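Local coordinates for protein 1-pyrroline-5-carboxylate dehydrogenase (Thermus thermophilus, PDB 1UZB) that probably oxidises the glutamate semialdehyde formed from 1-pyrroline-5-carboxylate to glutamate, as an aldehyde dehydrogenase family member, at residues W93-E96 / D97-L101; V243-Y246 / L247-P251. All coordinates share one frame; numbering follows the deposited sequence.

Interaction 1. Residues W93-E96 / D97-L101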
loop_
_atom_site.group_PDB
_atom_site.type_symbol
_atom_site.label_atom_id
_atom_site.label_comp_id
_atom_site.label_asym_id
_atom_site.label_seq_id
_atom_site.Cartn_x
_atom_site.Cartn_y
_atom_site.Cartn_z
ATOM N N TRP A 93 -15.231 17.647 17.898
ATOM C CA TRP A 93 -14.421 16.669 18.617
ATOM C C TRP A 93 -13.539 15.927 17.620
ATOM O O TRP A 93 -13.978 15.615 16.511
ATOM C CB TRP A 93 -15.302 15.615 19.295
ATOM C CG TRP A 93 -15.823 15.955 20.650
ATOM C CD1 TRP A 93 -16.437 17.114 21.032
ATOM C CD2 TRP A 93 -15.848 15.092 21.793
ATOM N NE1 TRP A 93 -16.847 17.023 22.340
ATOM C CE2 TRP A 93 -16.497 15.793 22.831
ATOM C CE3 TRP A 93 -15.386 13.792 22.037
ATOM C CZ2 TRP A 93 -16.698 15.236 24.100
ATOM C CZ3 TRP A 93 -15.586 13.237 23.296
ATOM C CH2 TRP A 93 -16.236 13.962 24.311
ATOM N N PRO A 94 -12.278 15.653 17.985
ATOM C CA PRO A 94 -11.432 14.919 17.043
ATOM C C PRO A 94 -12.111 13.561 16.874
ATOM O O PRO A 94 -12.702 13.042 17.827
ATOM C CB PRO A 94 -10.107 14.798 17.789
ATOM C CG PRO A 94 -10.066 16.061 18.595
ATOM C CD PRO A 94 -11.486 16.177 19.114
ATOM N N GLN A 95 -12.037 12.983 15.681
ATOM C CA GLN A 95 -12.678 11.694 15.460
ATOM C C GLN A 95 -12.159 10.641 16.437
ATOM O O GLN A 95 -12.918 9.791 16.904
ATOM C CB GLN A 95 -12.473 11.222 14.019
ATOM C CG GLN A 95 -13.203 9.919 13.701
ATOM C CD GLN A 95 -14.689 10.004 14.000
ATOM O OE1 GLN A 95 -15.405 10.822 13.420
ATOM N NE2 GLN A 95 -15.158 9.162 14.912
ATOM N N GLU A 96 -10.871 10.701 16.765
ATOM C CA GLU A 96 -10.301 9.731 17.695
ATOM C C GLU A 96 -11.017 9.766 19.047
ATOM O O GLU A 96 -11.208 8.725 19.691
ATOM C CB GLU A 96 -8.806 9.993 17.895
ATOM C CG GLU A 96 -7.931 9.638 16.691
ATOM C CD GLU A 96 -7.976 10.674 15.581
ATOM O OE1 GLU A 96 -7.384 10.412 14.511
ATOM O OE2 GLU A 96 -8.584 11.747 15.774
ATOM N N ASP A 97 -11.415 10.965 19.463
ATOM C CA ASP A 97 -12.122 11.164 20.728
ATOM C C ASP A 97 -13.539 10.596 20.669
ATOM O O ASP A 97 -13.997 9.946 21.610
ATOM C CB ASP A 97 -12.184 12.658 21.078
ATOM C CG ASP A 97 -10.835 13.232 21.482
ATOM O OD1 ASP A 97 -9.795 12.588 21.239
ATOM O OD2 ASP A 97 -10.822 14.350 22.041
ATOM N N ARG A 98 -14.240 10.843 19.565
ATOM C CA ARG A 98 -15.595 10.319 19.430
ATOM C C ARG A 98 -15.567 8.796 19.354
ATOM O O ARG A 98 -16.409 8.116 19.946
ATOM C CB ARG A 98 -16.280 10.890 18.181
ATOM C CG ARG A 98 -16.639 12.375 18.284
ATOM C CD ARG A 98 -17.599 12.801 17.175
ATOM N NE ARG A 98 -16.966 12.708 15.864
ATOM C CZ ARG A 98 -16.555 13.754 15.155
ATOM N NH1 ARG A 98 -16.721 14.988 15.613
ATOM N NH2 ARG A 98 -15.933 13.564 14.000
ATOM N N SER A 99 -14.592 8.255 18.630
ATOM C CA SER A 99 -14.488 6.806 18.503
ATOM C C SER A 99 -14.190 6.143 19.846
ATOM O O SER A 99 -14.744 5.087 20.151
ATOM C CB SER A 99 -13.429 6.434 17.461
ATOM O OG SER A 99 -13.897 6.746 16.155
ATOM N N ARG A 100 -13.323 6.750 20.656
ATOM C CA ARG A 100 -13.033 6.173 21.964
ATOM C C ARG A 100 -14.299 6.173 22.820
ATOM O O ARG A 100 -14.506 5.261 23.614
ATOM C CB ARG A 100 -11.917 6.946 22.676
ATOM C CG ARG A 100 -10.508 6.531 22.271
ATOM C CD ARG A 100 -9.447 7.264 23.098
ATOM N NE ARG A 100 -9.199 8.632 22.645
ATOM C CZ ARG A 100 -8.366 8.954 21.659
ATOM N NH1 ARG A 100 -7.691 8.008 21.019
ATOM N NH2 ARG A 100 -8.211 10.225 21.304
ATOM N N LEU A 101 -15.151 7.184 22.655
ATOM C CA LEU A 101 -16.387 7.239 23.428
ATOM C C LEU A 101 -17.262 6.046 23.047
ATOM O O LEU A 101 -17.853 5.395 23.914
ATOM C CB LEU A 101 -17.129 8.557 23.171
ATOM C CG LEU A 101 -17.671 9.235 24.437
ATOM C CD1 LEU A 101 -18.311 10.568 24.079
ATOM C CD2 LEU A 101 -18.675 8.320 25.130
#
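P94 O accepts R98 N at 3.2 Å and Q95 O accepts S99 N, so the chain winds from the N-cap position, P94, into the first turns of helix 95-111. W93, just ahead of the cap, lays its indole along the first turns: CE3 sits 3.5 Å from D97 CB, CZ3 meets L101 CD1 one turn further on at 3.9 Å, and W93 CB packs on R98 CG. The D97 carboxylate stands almost perpendicular to the indole plane (88°). Q95 has CG anti to the backbone N (chi1 -176°), and a bend at chi2 brings its amide back to the helix, where both ends are used. Q95 OE1 lies in the R98 guanidinium plane and accepts NH2 at 2.9 Å, though that nitrogen stands well above the amide carbonyl plane. Q95 NE2 donates to S99 OG at 3.0 Å. These opposed roles fix which way round the amide lies. Outside the segments, S99 OG also bonds to A146 O, Q95 NE2 and R98 NE meet A199 O, and R98 NH1 reaches W90 O. On another flank the R100 guanidinium lays one face over E96 O. R100 belongs to the subunit interface, pairing with D166 and E168 of a second subunit and E458 of a third. Within the helix its NH2 makes a salt bridge to D97 OD1 at 2.8 Å.

Interaction 2. Residues V243-Y246 / L247-P251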
loop_
_atom_site.group_PDB
_atom_site.type_symbol
_atom_site.label_atom_id
_atom_site.label_comp_id
_atom_site.label_asym_id
_atom_site.label_seq_id
_atom_site.Cartn_x
_atom_site.Cartn_y
_atom_site.Cartn_z
ATOM N N VAL A 243 -44.979 12.261 18.104
ATOM C CA VAL A 243 -43.555 12.583 18.136
ATOM C C VAL A 243 -42.864 12.402 16.787
ATOM O O VAL A 243 -42.168 13.301 16.314
ATOM C CB VAL A 243 -42.807 11.728 19.183
ATOM C CG1 VAL A 243 -41.318 12.050 19.144
ATOM C CG2 VAL A 243 -43.367 11.996 20.573
ATOM N N GLY A 244 -43.057 11.241 16.172
ATOM C CA GLY A 244 -42.431 10.967 14.891
ATOM C C GLY A 244 -42.821 11.930 13.787
ATOM O O GLY A 244 -41.966 12.411 13.040
ATOM N N ALA A 245 -44.113 12.213 13.675
ATOM C CA ALA A 245 -44.600 13.122 12.647
ATOM C C ALA A 245 -44.030 14.522 12.849
ATOM O O ALA A 245 -43.567 15.158 11.905
ATOM C CB ALA A 245 -46.123 13.171 12.673
ATOM N N TYR A 246 -44.064 14.994 14.089
ATOM C CA TYR A 246 -43.563 16.321 14.418
ATOM C C TYR A 246 -42.102 16.503 14.003
ATOM O O TYR A 246 -41.733 17.532 13.436
ATOM C CB TYR A 246 -43.707 16.570 15.921
ATOM C CG TYR A 246 -43.292 17.953 16.363
ATOM C CD1 TYR A 246 -44.095 19.063 16.097
ATOM C CD2 TYR A 246 -42.094 18.154 17.045
ATOM C CE1 TYR A 246 -43.714 20.339 16.504
ATOM C CE2 TYR A 246 -41.701 19.426 17.454
ATOM C CZ TYR A 246 -42.518 20.515 17.181
ATOM O OH TYR A 246 -42.144 21.775 17.592
ATOM N N LEU A 247 -41.271 15.505 14.283
ATOM C CA LEU A 247 -39.855 15.589 13.944
ATOM C C LEU A 247 -39.562 15.381 12.462
ATOM O O LEU A 247 -38.771 16.118 11.872
ATOM C CB LEU A 247 -39.062 14.587 14.787
ATOM C CG LEU A 247 -39.005 14.965 16.269
ATOM C CD1 LEU A 247 -38.358 13.845 17.067
ATOM C CD2 LEU A 247 -38.228 16.264 16.424
ATOM N N VAL A 248 -40.196 14.383 11.860
ATOM C CA VAL A 248 -39.986 14.108 10.446
ATOM C C VAL A 248 -40.319 15.317 9.570
ATOM O O VAL A 248 -39.616 15.598 8.599
ATOM C CB VAL A 248 -40.832 12.894 9.990
ATOM C CG1 VAL A 248 -40.868 12.814 8.472
ATOM C CG2 VAL A 248 -40.247 11.610 10.575
ATOM N N GLU A 249 -41.381 16.037 9.924
ATOM C CA GLU A 249 -41.821 17.201 9.154
ATOM C C GLU A 249 -41.230 18.532 9.623
ATOM O O GLU A 249 -41.470 19.576 9.014
ATOM C CB GLU A 249 -43.350 17.297 9.194
ATOM C CG GLU A 249 -44.068 16.049 8.701
ATOM C CD GLU A 249 -45.577 16.149 8.834
ATOM O OE1 GLU A 249 -46.063 16.399 9.959
ATOM O OE2 GLU A 249 -46.279 15.970 7.817
ATOM N N HIS A 250 -40.448 18.491 10.694
ATOM C CA HIS A 250 -39.850 19.694 11.265
ATOM C C HIS A 250 -38.841 20.360 10.331
ATOM O O HIS A 250 -38.009 19.691 9.716
ATOM C CB HIS A 250 -39.176 19.335 12.592
ATOM C CG HIS A 250 -39.015 20.490 13.529
ATOM N ND1 HIS A 250 -38.195 21.566 13.258
ATOM C CD2 HIS A 250 -39.558 20.728 14.747
ATOM C CE1 HIS A 250 -38.240 22.414 14.269
ATOM N NE2 HIS A 250 -39.059 21.929 15.186
ATOM N N PRO A 251 -38.902 21.694 10.206
ATOM C CA PRO A 251 -37.950 22.371 9.321
ATOM C C PRO A 251 -36.511 22.298 9.827
ATOM O O PRO A 251 -35.571 22.467 9.051
ATOM C CB PRO A 251 -38.475 23.806 9.280
ATOM C CG PRO A 251 -39.125 23.968 10.625
ATOM C CD PRO A 251 -39.854 22.656 10.792
#
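H250 turns an edge of its imidazole toward the face of the Y246 ring, an offset edge-to-face (T-shaped) pair with planes at 85° and centroids 5.3 Å apart, formed where helix 242-248 runs out. H250 CD2 makes the touch, 3.7 Å from Y246 CE2, which itself lies near the imidazole plane. Y246 has CG anti to the backbone N (chi1 -177°), and its side chain lies alongside that of H250, both pointing the same way. Their polar ends share a partner: E77 OE1, on helix 73-90, bonds to both Y246 OH and H250 NE2, while H250 ND1 accepts R252 N and fixes the ring's rotation. An alanine in place of Y246 would probably leave the H250 edge facing a gap and E77 with one partner fewer. The last turn of the helix is held by regular backbone bonds: L247 N to V243 O, V248 N to G244 O at 2.9 Å, and E249 N to A245 O at 3.1 Å. L247 and V248 pack on V178 and I180 of strand 165-180, respectively. L247 also lies alongside V243, its CD1 4.0 Å from V243 CG1.

From the N terminus, helix 73-90 comes first and serves both sites: its last residue, W90, offers its carbonyl to R98 of interaction 1, and E77 near its start reaches the polar ends of the Y246 and H250 pair. Interaction 1 then closes the turns opening helix 95-111, beside helix 128-149 and against two neighbouring subunits. Strand 165-180 follows, in the six-stranded sheet consistent with the cofactor-binding domain of this family, and interaction 2, at the end of helix 242-248, packs against that strand, untouched by other chains. Each contact closes only a local turn; the two run in series, neither nesting nor crossing, with centres about 29 Å apart.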